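PDB 3B1R: ribokinase, putative from Burkholderia thailandensis, which probably phosphorylates nucleosides as a nucleoside kinase of the ribokinase (PfkB) family, binding the nucleoside and the nucleotide in adjacent sites. Local coordinates for residues N21-E26 and M112-L117; I254-C259 and L290-Q295; G15-D20 and G76-V81. All blocks are in the same frame, centred on the assembly; numbering follows the deposited sequence.

Interaction 1 of 3, residues N21-E26 and M112-L117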
loop_
_atom_site.group_PDB
_atom_site.type_symbol
_atom_site.label_atom_id
_atom_site.label_comp_id
_atom_site.label_asym_id
_atom_site.label_seq_id
_atom_site.Cartn_x
_atom_site.Cartn_y
_atom_site.Cartn_z
ATOM N N ASN A 21 5.992 -9.135 -3.486
ATOM C CA ASN A 21 6.570 -7.894 -3.932
ATOM C C ASN A 21 6.245 -6.904 -2.800
ATOM O O ASN A 21 5.108 -6.476 -2.642
ATOM C CB ASN A 21 5.941 -7.502 -5.280
ATOM C CG ASN A 21 5.944 -8.671 -6.301
ATOM O OD1 ASN A 21 6.937 -8.906 -6.995
ATOM N ND2 ASN A 21 4.829 -9.404 -6.382
ATOM N N ILE A 22 7.252 -6.559 -2.011
ATOM C CA ILE A 22 7.048 -5.889 -0.720
ATOM C C ILE A 22 7.569 -4.455 -0.684
ATOM O O ILE A 22 8.713 -4.194 -1.031
ATOM C CB ILE A 22 7.670 -6.725 0.443
ATOM C CG1 ILE A 22 7.050 -8.131 0.475
ATOM C CG2 ILE A 22 7.507 -6.005 1.781
ATOM C CD1 ILE A 22 7.950 -9.225 1.117
ATOM N N MET A 23 6.714 -3.536 -0.242
ATOM C CA MET A 23 7.063 -2.135 -0.123
ATOM C C MET A 23 6.895 -1.684 1.328
ATOM O O MET A 23 5.783 -1.384 1.776
ATOM C CB MET A 23 6.197 -1.286 -1.064
ATOM C CG MET A 23 6.270 -1.691 -2.550
ATOM S SD MET A 23 5.288 -3.155 -2.994
ATOM C CE MET A 23 3.803 -2.430 -3.673
ATOM N N THR A 24 8.019 -1.617 2.042
ATOM C CA THR A 24 8.060 -1.286 3.468
ATOM C C THR A 24 8.390 0.182 3.733
ATOM O O THR A 24 9.532 0.611 3.537
ATOM C CB THR A 24 9.126 -2.145 4.188
ATOM O OG1 THR A 24 10.428 -1.818 3.677
ATOM C CG2 THR A 24 8.892 -3.571 3.923
ATOM N N PHE A 25 7.390 0.952 4.165
ATOM C CA PHE A 25 7.612 2.305 4.674
ATOM C C PHE A 25 8.486 2.206 5.916
ATOM O O PHE A 25 8.170 1.441 6.840
ATOM C CB PHE A 25 6.276 2.990 5.015
ATOM C CG PHE A 25 6.416 4.393 5.568
ATOM C CD1 PHE A 25 7.079 5.383 4.847
ATOM C CD2 PHE A 25 5.864 4.725 6.802
ATOM C CE1 PHE A 25 7.201 6.679 5.353
ATOM C CE2 PHE A 25 5.975 6.016 7.315
ATOM C CZ PHE A 25 6.647 6.998 6.590
ATOM N N GLU A 26 9.596 2.946 5.929
ATOM C CA GLU A 26 10.484 2.974 7.096
ATOM C C GLU A 26 9.913 4.008 8.038
ATOM O O GLU A 26 10.333 5.153 8.033
ATOM C CB GLU A 26 11.919 3.353 6.712
ATOM C CG GLU A 26 12.421 2.721 5.424
ATOM C CD GLU A 26 13.203 1.450 5.652
ATOM O OE1 GLU A 26 12.702 0.556 6.371
ATOM O OE2 GLU A 26 14.327 1.350 5.099
ATOM N N MET A 112 1.072 -8.254 -3.533
ATOM C CA MET A 112 1.624 -6.908 -3.560
ATOM C C MET A 112 1.401 -6.318 -2.187
ATOM O O MET A 112 0.290 -5.920 -1.842
ATOM C CB MET A 112 0.949 -6.045 -4.626
ATOM C CG MET A 112 1.750 -5.879 -5.884
ATOM S SD MET A 112 1.878 -7.420 -6.789
ATOM C CE MET A 112 2.977 -6.939 -8.120
ATOM N N ILE A 113 2.463 -6.294 -1.397
ATOM C CA ILE A 113 2.343 -5.947 0.011
ATOM C C ILE A 113 2.947 -4.579 0.264
ATOM O O ILE A 113 4.136 -4.365 0.033
ATOM C CB ILE A 113 3.038 -6.988 0.934
ATOM C CG1 ILE A 113 2.482 -8.400 0.686
ATOM C CG2 ILE A 113 2.862 -6.583 2.402
ATOM C CD1 ILE A 113 3.404 -9.552 1.161
ATOM N N THR A 114 2.129 -3.658 0.757
ATOM C CA THR A 114 2.660 -2.378 1.216
ATOM C C THR A 114 2.434 -2.280 2.719
ATOM O O THR A 114 1.334 -2.548 3.224
ATOM C CB THR A 114 2.066 -1.190 0.446
ATOM O OG1 THR A 114 0.644 -1.266 0.471
ATOM C CG2 THR A 114 2.498 -1.236 -0.978
ATOM N N THR A 115 3.492 -1.948 3.438
ATOM C CA THR A 115 3.479 -2.108 4.878
ATOM C C THR A 115 4.301 -1.027 5.573
ATOM O O THR A 115 4.863 -0.143 4.917
ATOM C CB THR A 115 3.929 -3.551 5.252
ATOM O OG1 THR A 115 3.975 -3.710 6.679
ATOM C CG2 THR A 115 5.289 -3.886 4.647
ATOM N N ASP A 116 4.325 -1.063 6.902
ATOM C CA ASP A 116 5.202 -0.194 7.680
ATOM C C ASP A 116 5.956 -1.023 8.733
ATOM O O ASP A 116 5.923 -2.252 8.692
ATOM C CB ASP A 116 4.409 0.946 8.320
ATOM C CG ASP A 116 3.490 0.483 9.444
ATOM O OD1 ASP A 116 2.869 1.365 10.067
ATOM O OD2 ASP A 116 3.379 -0.740 9.712
ATOM N N LEU A 117 6.605 -0.348 9.677
ATOM C CA LEU A 117 7.386 -1.032 10.713
ATOM C C LEU A 117 6.529 -1.557 11.860
ATOM O O LEU A 117 7.038 -2.204 12.779
ATOM C CB LEU A 117 8.531 -0.142 11.210
ATOM C CG LEU A 117 9.559 0.216 10.119
ATOM C CD1 LEU A 117 10.584 1.209 10.638
ATOM C CD2 LEU A 117 10.246 -1.049 9.571
#
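Met-23 lies across Thr-114, the two residues paired in neighbouring parallel strands whose axes, over these residues, approach to 4.7 Å. Its side chain starts beside its own backbone N, packing CB on Thr-114 CG2 at 3.7 Å, and bends at chi2 (78°) and again at chi3 (98°), which turns CE back to the same methyl; that last approach is unusually short and doubtful in detail. On the way the sulfur SD passes 3.5 Å from Ile-113 O, the carbonyl that accepts the bond from Met-23 N (2.7 Å). Asn-21, on the same face, lays ND2 beside SD and CE of Met-112, 3.5 Å from CE. On the other face Ile-113 and Ile-22 stand side by side, CD1 to CG1 4.0 Å, and Thr-115 CG2 meets Thr-24 CG2. Backbone bonds alternate as in a regular parallel pair, from Ile-113 N to Asn-21 O through to Phe-25 N to Thr-115 O. The pair forms the centre of a small mixed sheet, flanked by strands 53-55 and 122-126. Its Met-23/Thr-114 face meets the second subunit, where Thr-114 OG1 hydrogen-bonds Thr-114 OG1 of that chain, while Ile-22 and Thr-115 rest on Thr-257 and Ile-113 touches AMP.

Interaction 2 of 3, residues I254-C259 and L290-Q295; sequences IDPTGC and LKIAHQ. With AMP (adenosine monophosphate), chain H; AMP (adenosine monophosphate), chain G.
Residues 254-259 lead into helix 259-272, with Gly-258 at its N-cap, and carry the start of the glycine-rich Gly-Cys-Gly-Asp sequence that probably forms the anion hole, as in other ribokinase-family enzymes. Consistent with this, Gly-258 N donates to phosphate oxygen O2P of AMP G at 3.0 Å. The type II turn 256-259 is held by Lys-291, whose chain bends at chi2, chi3 and chi4; CD and CE run along Thr-257 O and Gly-258 before NZ reaches Asp-255 O at 2.7 Å. NZ also donates to His-294 O at 2.8 Å, and Gly-296 O is a further acceptor, so the buried charge is gripped by main-chain carbonyls. Ile-292 O likewise takes two bonds, from Ile-254 N nearly in line with its C=O and from Asp-255 N at 3.2 Å. The Asp-255 carboxylate makes an Asx turn, its OD1 accepting from both Thr-257 N and Thr-257 OG1, while OD2 receives Gly-296 N. Its plane lies almost parallel to the Gln-295 amide, 3° apart. Ile-292 sends CD1 to within 3.5 Å of N7 of AMP H, and its CB packs on Cys-259 SG at 3.7 Å, joining the loop to the adenine pocket. Around this contact, Asp-255, Thr-257 and Gln-295 lean on Ile-22 of strand 18-24, and Thr-257 also reaches strand 109-115.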
loop_
_atom_site.group_PDB
_atom_site.type_symbol
_atom_site.label_atom_id
_atom_site.label_comp_id
_atom_site.label_asym_id
_atom_site.label_seq_id
_atom_site.Cartn_x
_atom_site.Cartn_y
_atom_site.Cartn_z
ATOM N N ILE A 254 13.818 -3.712 10.100
ATOM C CA ILE A 254 13.862 -3.497 8.646
ATOM C C ILE A 254 12.539 -3.823 7.947
ATOM O O ILE A 254 12.059 -3.033 7.135
ATOM C CB ILE A 254 14.989 -4.345 7.981
ATOM C CG1 ILE A 254 16.369 -3.928 8.507
ATOM C CG2 ILE A 254 14.919 -4.283 6.443
ATOM C CD1 ILE A 254 16.853 -2.575 8.041
ATOM N N ASP A 255 11.961 -4.989 8.254
ATOM C CA ASP A 255 10.743 -5.440 7.588
ATOM C C ASP A 255 10.050 -6.497 8.437
ATOM O O ASP A 255 10.631 -7.558 8.669
ATOM C CB ASP A 255 11.077 -6.017 6.204
ATOM C CG ASP A 255 9.841 -6.469 5.434
ATOM O OD1 ASP A 255 8.737 -5.985 5.724
ATOM O OD2 ASP A 255 9.978 -7.308 4.524
ATOM N N PRO A 256 8.815 -6.211 8.911
ATOM C CA PRO A 256 8.125 -7.227 9.692
ATOM C C PRO A 256 7.361 -8.254 8.852
ATOM O O PRO A 256 6.917 -9.256 9.407
ATOM C CB PRO A 256 7.171 -6.416 10.590
ATOM C CG PRO A 256 7.317 -4.996 10.195
ATOM C CD PRO A 256 8.056 -4.954 8.888
ATOM N N THR A 257 7.240 -8.039 7.538
ATOM C CA THR A 257 6.584 -9.022 6.663
ATOM C C THR A 257 7.197 -10.411 6.794
ATOM O O THR A 257 8.346 -10.629 6.416
ATOM C CB THR A 257 6.612 -8.606 5.172
ATOM O OG1 THR A 257 6.213 -7.235 5.053
ATOM C CG2 THR A 257 5.670 -9.478 4.371
ATOM N N GLY A 258 6.404 -11.356 7.296
ATOM C CA GLY A 258 6.887 -12.699 7.569
ATOM C C GLY A 258 7.090 -12.997 9.045
ATOM O O GLY A 258 7.332 -14.147 9.407
ATOM N N CYS A 259 6.977 -11.982 9.908
ATOM C CA CYS A 259 7.218 -12.191 11.351
ATOM C C CYS A 259 6.212 -13.161 11.965
ATOM O O CYS A 259 6.577 -13.991 12.794
ATOM C CB CYS A 259 7.242 -10.876 12.133
ATOM S SG CYS A 259 8.797 -9.968 11.974
ATOM N N LEU A 290 14.575 -12.245 14.831
ATOM C CA LEU A 290 15.610 -12.469 13.818
ATOM C C LEU A 290 15.148 -12.141 12.408
ATOM O O LEU A 290 15.943 -11.653 11.597
ATOM C CB LEU A 290 16.129 -13.912 13.848
ATOM C CG LEU A 290 16.859 -14.383 15.116
ATOM C CD1 LEU A 290 17.225 -15.853 14.969
ATOM C CD2 LEU A 290 18.110 -13.546 15.415
ATOM N N LYS A 291 13.883 -12.433 12.093
ATOM C CA LYS A 291 13.379 -12.130 10.748
ATOM C C LYS A 291 13.299 -10.621 10.493
ATOM O O LYS A 291 13.677 -10.154 9.414
ATOM C CB LYS A 291 12.016 -12.784 10.475
ATOM C CG LYS A 291 11.619 -12.777 8.980
ATOM C CD LYS A 291 10.368 -11.968 8.675
ATOM C CE LYS A 291 10.549 -10.467 8.723
ATOM N NZ LYS A 291 11.306 -9.908 7.542
ATOM N N ILE A 292 12.800 -9.881 11.485
ATOM C CA ILE A 292 12.508 -8.446 11.346
ATOM C C ILE A 292 13.750 -7.623 10.989
ATOM O O ILE A 292 13.644 -6.456 10.614
ATOM C CB ILE A 292 11.829 -7.876 12.623
ATOM C CG1 ILE A 292 10.998 -6.637 12.292
ATOM C CG2 ILE A 292 12.857 -7.569 13.724
ATOM C CD1 ILE A 292 9.981 -6.282 13.374
ATOM N N ALA A 293 14.923 -8.236 11.122
ATOM C CA ALA A 293 16.182 -7.565 10.828
ATOM C C ALA A 293 16.563 -7.706 9.348
ATOM O O ALA A 293 17.606 -7.212 8.925
ATOM C CB ALA A 293 17.297 -8.111 11.732
ATOM N N HIS A 294 15.722 -8.390 8.572
ATOM C CA HIS A 294 15.991 -8.626 7.148
ATOM C C HIS A 294 14.758 -8.389 6.273
ATOM O O HIS A 294 13.622 -8.584 6.718
ATOM C CB HIS A 294 16.596 -10.022 6.934
ATOM C CG HIS A 294 17.763 -10.301 7.832
ATOM N ND1 HIS A 294 19.065 -10.020 7.471
ATOM C CD2 HIS A 294 17.817 -10.774 9.101
ATOM C CE1 HIS A 294 19.873 -10.345 8.466
ATOM N NE2 HIS A 294 19.140 -10.796 9.470
ATOM N N GLN A 295 15.006 -7.947 5.038
ATOM C CA GLN A 295 13.971 -7.554 4.072
ATOM C C GLN A 295 13.295 -8.755 3.398
ATOM O O GLN A 295 13.938 -9.528 2.688
ATOM C CB GLN A 295 14.576 -6.575 3.030
ATOM C CG GLN A 295 13.653 -6.137 1.875
ATOM C CD GLN A 295 12.380 -5.426 2.338
ATOM O OE1 GLN A 295 12.404 -4.625 3.281
ATOM N NE2 GLN A 295 11.262 -5.711 1.664
HETATM P P AMP H . 3.402 -9.826 14.529
HETATM O O1P AMP H . 2.915 -10.773 13.457
HETATM O O2P AMP H . 3.724 -8.464 13.974
HETATM O O3P AMP H . 2.539 -9.831 15.769
HETATM O "O5'" AMP H . 4.826 -10.408 14.964
HETATM C "C5'" AMP H . 4.934 -11.770 15.316
HETATM C "C4'" AMP H . 6.008 -11.927 16.371
HETATM O "O4'" AMP H . 7.269 -11.585 15.785
HETATM C "C3'" AMP H . 5.847 -11.047 17.610
HETATM O "O3'" AMP H . 4.988 -11.584 18.635
HETATM C "C2'" AMP H . 7.295 -10.979 18.053
HETATM O "O2'" AMP H . 7.727 -12.184 18.711
HETATM C "C1'" AMP H . 8.054 -10.880 16.747
HETATM N N9 AMP H . 8.103 -9.431 16.453
HETATM C C8 AMP H . 7.270 -8.708 15.674
HETATM N N7 AMP H . 7.624 -7.391 15.677
HETATM C C5 AMP H . 8.695 -7.264 16.495
HETATM C C6 AMP H . 9.576 -6.165 16.953
HETATM N N6 AMP H . 9.366 -4.897 16.534
HETATM N N1 AMP H . 10.579 -6.464 17.811
HETATM C C2 AMP H . 10.803 -7.720 18.245
HETATM N N3 AMP H . 10.047 -8.766 17.862
HETATM C C4 AMP H . 9.006 -8.606 17.000
HETATM P P AMP G . 2.749 -13.011 7.573
HETATM O O1P AMP G . 1.583 -13.201 8.529
HETATM O O2P AMP G . 3.390 -11.643 7.614
HETATM O O3P AMP G . 3.772 -14.120 7.664
HETATM O "O5'" AMP G . 2.112 -13.191 6.110
HETATM C "C5'" AMP G . 2.735 -12.698 4.925
HETATM C "C4'" AMP G . 2.406 -13.683 3.815
HETATM O "O4'" AMP G . 1.008 -13.632 3.553
HETATM C "C3'" AMP G . 3.082 -13.297 2.505
HETATM O "O3'" AMP G . 4.255 -14.126 2.306
HETATM C "C2'" AMP G . 1.974 -13.408 1.449
HETATM O "O2'" AMP G . 2.371 -14.225 0.346
HETATM C "C1'" AMP G . 0.816 -14.053 2.219
HETATM N N9 AMP G . -0.544 -13.605 1.923
HETATM C C8 AMP G . -0.953 -12.326 1.854
HETATM N N7 AMP G . -2.271 -12.256 1.614
HETATM C C5 AMP G . -2.717 -13.522 1.537
HETATM C C6 AMP G . -4.019 -14.138 1.285
HETATM N N6 AMP G . -5.091 -13.341 1.079
HETATM N N1 AMP G . -4.078 -15.488 1.290
HETATM C C2 AMP G . -2.996 -16.267 1.496
HETATM N N3 AMP G . -1.762 -15.760 1.719
HETATM C C4 AMP G . -1.579 -14.415 1.748
#

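Interaction 3 of 3, residues G15-D20 and G76-V81; sequences GSIAYD and GTLGAV. With AMP (adenosine monophosphate), chain G.
The two backbones come close only at their start: Gly-15 CA and Gly-76 CA are 5.8 Å apart, after which residues 18-20 leave as a strand of the small sheet while 76-79 remain in the large one. Three waters bridge the two backbones where they diverge. Water 1 accepts from Thr-77 N at 3.0 Å and lies within hydrogen-bonding range of Gly-15 O. Water 3 takes the N-H of Ile-17 at 2.9 Å and lies within bonding distance of Thr-77 O, as water 2 does of Thr-77 O and Ile-17 O; how the protons are shared is left open. Ile-17 carries the apolar part. Its CG1 branch sits beside its backbone N (chi1 -41°), and CD1 rests over the side-chain-less backbone of Gly-76, 3.5 Å from C. The other branch, CG2, meets Leu-78 CD2 at 3.7 Å, the two side chains crossing at about a right angle, and helix 84-93 packs on both. Facing away from this core, Ser-16 OG donates to N3 of AMP G at 2.8 Å and also bonds Cys-57 N. The Asp-20 carboxylate accepts a bond from each ribose hydroxyl, O2' to OD1 (2.7 Å) and O3' to OD2. Apolar side chains and water-bridged main chain thus back a polar side that binds base and sugar, and the paired hydroxyl bonds fix the carboxylate's rotation, as expected for ribose recognition in this family.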
loop_
_atom_site.group_PDB
_atom_site.type_symbol
_atom_site.label_atom_id
_atom_site.label_comp_id
_atom_site.label_asym_id
_atom_site.label_seq_id
_atom_site.Cartn_x
_atom_site.Cartn_y
_atom_site.Cartn_z
ATOM N N GLY A 15 -1.019 -23.977 3.478
ATOM C CA GLY A 15 -1.119 -22.534 3.293
ATOM C C GLY A 15 -0.642 -22.068 1.932
ATOM O O GLY A 15 -0.170 -22.856 1.114
ATOM N N SER A 16 -0.767 -20.774 1.685
ATOM C CA SER A 16 -0.430 -20.221 0.379
ATOM C C SER A 16 1.044 -20.435 0.069
ATOM O O SER A 16 1.873 -20.473 0.977
ATOM C CB SER A 16 -0.755 -18.728 0.331
ATOM O OG SER A 16 -0.095 -18.021 1.380
ATOM N N ILE A 17 1.346 -20.619 -1.214
ATOM C CA ILE A 17 2.721 -20.532 -1.711
ATOM C C ILE A 17 2.685 -19.449 -2.795
ATOM O O ILE A 17 1.939 -19.551 -3.765
ATOM C CB ILE A 17 3.241 -21.877 -2.287
ATOM C CG1 ILE A 17 2.800 -23.056 -1.403
ATOM C CG2 ILE A 17 4.758 -21.838 -2.397
ATOM C CD1 ILE A 17 2.868 -24.406 -2.088
ATOM N N ALA A 18 3.470 -18.400 -2.600
ATOM C CA ALA A 18 3.244 -17.149 -3.317
ATOM C C ALA A 18 4.532 -16.408 -3.644
ATOM O O ALA A 18 5.571 -16.650 -3.027
ATOM C CB ALA A 18 2.346 -16.252 -2.473
ATOM N N TYR A 19 4.456 -15.496 -4.608
ATOM C CA TYR A 19 5.536 -14.548 -4.828
ATOM C C TYR A 19 5.186 -13.190 -4.253
ATOM O O TYR A 19 4.144 -12.624 -4.561
ATOM C CB TYR A 19 5.890 -14.443 -6.316
ATOM C CG TYR A 19 6.445 -15.723 -6.875
ATOM C CD1 TYR A 19 7.651 -16.242 -6.414
ATOM C CD2 TYR A 19 5.775 -16.411 -7.883
ATOM C CE1 TYR A 19 8.168 -17.440 -6.933
ATOM C CE2 TYR A 19 6.282 -17.599 -8.404
ATOM C CZ TYR A 19 7.470 -18.110 -7.918
ATOM O OH TYR A 19 7.977 -19.280 -8.438
ATOM N N ASP A 20 6.071 -12.671 -3.414
ATOM C CA ASP A 20 5.847 -11.402 -2.759
ATOM C C ASP A 20 6.663 -10.270 -3.368
ATOM O O ASP A 20 7.849 -10.420 -3.704
ATOM C CB ASP A 20 6.159 -11.492 -1.267
ATOM C CG ASP A 20 5.273 -12.498 -0.527
ATOM O OD1 ASP A 20 4.262 -12.986 -1.098
ATOM O OD2 ASP A 20 5.598 -12.788 0.646
ATOM N N GLY A 76 0.309 -27.271 -0.544
ATOM C CA GLY A 76 -0.194 -26.054 -1.181
ATOM C C GLY A 76 -0.095 -26.120 -2.685
ATOM O O GLY A 76 0.334 -27.143 -3.232
ATOM N N THR A 77 -0.472 -25.032 -3.362
ATOM C CA THR A 77 -0.556 -25.041 -4.832
ATOM C C THR A 77 0.185 -23.905 -5.536
ATOM O O THR A 77 0.046 -22.736 -5.175
ATOM C CB THR A 77 -2.015 -25.044 -5.330
ATOM O OG1 THR A 77 -2.739 -23.975 -4.707
ATOM C CG2 THR A 77 -2.692 -26.365 -5.001
ATOM N N LEU A 78 0.964 -24.276 -6.548
ATOM C CA LEU A 78 1.663 -23.335 -7.407
ATOM C C LEU A 78 1.080 -23.449 -8.806
ATOM O O LEU A 78 0.314 -24.379 -9.090
ATOM C CB LEU A 78 3.165 -23.661 -7.445
ATOM C CG LEU A 78 4.038 -23.312 -6.232
ATOM C CD1 LEU A 78 5.447 -23.858 -6.407
ATOM C CD2 LEU A 78 4.093 -21.806 -6.003
ATOM N N GLY A 79 1.438 -22.491 -9.664
ATOM C CA GLY A 79 1.081 -22.505 -11.086
ATOM C C GLY A 79 2.297 -22.748 -11.965
ATOM O O GLY A 79 3.355 -22.147 -11.754
ATOM N N ALA A 80 2.138 -23.611 -12.965
ATOM C CA ALA A 80 3.269 -24.110 -13.759
ATOM C C ALA A 80 4.087 -23.056 -14.524
ATOM O O ALA A 80 5.278 -23.259 -14.762
ATOM C CB ALA A 80 2.811 -25.215 -14.695
ATOM N N VAL A 81 3.469 -21.939 -14.903
ATOM C CA VAL A 81 4.194 -20.903 -15.672
ATOM C C VAL A 81 5.337 -20.242 -14.881
ATOM O O VAL A 81 6.408 -19.963 -15.438
ATOM C CB VAL A 81 3.239 -19.862 -16.338
ATOM C CG1 VAL A 81 2.127 -19.451 -15.401
ATOM C CG2 VAL A 81 4.003 -18.628 -16.874
HETATM P P AMP G . 2.749 -13.011 7.573
HETATM O O1P AMP G . 1.583 -13.201 8.529
HETATM O O2P AMP G . 3.390 -11.643 7.614
HETATM O O3P AMP G . 3.772 -14.120 7.664
HETATM O "O5'" AMP G . 2.112 -13.191 6.110
HETATM C "C5'" AMP G . 2.735 -12.698 4.925
HETATM C "C4'" AMP G . 2.406 -13.683 3.815
HETATM O "O4'" AMP G . 1.008 -13.632 3.553
HETATM C "C3'" AMP G . 3.082 -13.297 2.505
HETATM O "O3'" AMP G . 4.255 -14.126 2.306
HETATM C "C2'" AMP G . 1.974 -13.408 1.449
HETATM O "O2'" AMP G . 2.371 -14.225 0.346
HETATM C "C1'" AMP G . 0.816 -14.053 2.219
HETATM N N9 AMP G . -0.544 -13.605 1.923
HETATM C C8 AMP G . -0.953 -12.326 1.854
HETATM N N7 AMP G . -2.271 -12.256 1.614
HETATM C C5 AMP G . -2.717 -13.522 1.537
HETATM C C6 AMP G . -4.019 -14.138 1.285
HETATM N N6 AMP G . -5.091 -13.341 1.079
HETATM N N1 AMP G . -4.078 -15.488 1.290
HETATM C C2 AMP G . -2.996 -16.267 1.496
HETATM N N3 AMP G . -1.762 -15.760 1.719
HETATM C C4 AMP G . -1.579 -14.415 1.748
HETATM O O HOH W 1 -2.060 -23.305 -1.492
HETATM O O HOH W 2 0.290 -20.245 -5.915
HETATM O O HOH W 3 -0.827 -21.234 -3.077
#

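In the fold
Strand 18-24 ties interactions 1 and 3 together, although their centres lie 20 Å apart: Ile-113 CD1 of interaction 1 touches Asp-20 CG of interaction 3 at 3.9 Å, over the face of the carboxylate that holds the ribose of AMP G. Interaction 2, centred about 11 Å from interaction 1, meets the same small sheet further along, with Thr-115 CG2 3.5 Å from Thr-257 OG1. Interactions 2 and 3 do not touch, their nearest atoms being about 5 Å apart, but they share AMP G: 15-20 holds its base and ribose, 254-259 its phosphate. Interaction 2 also contacts AMP H through Cys-259 and Ile-292, so it borders both nucleotide sites.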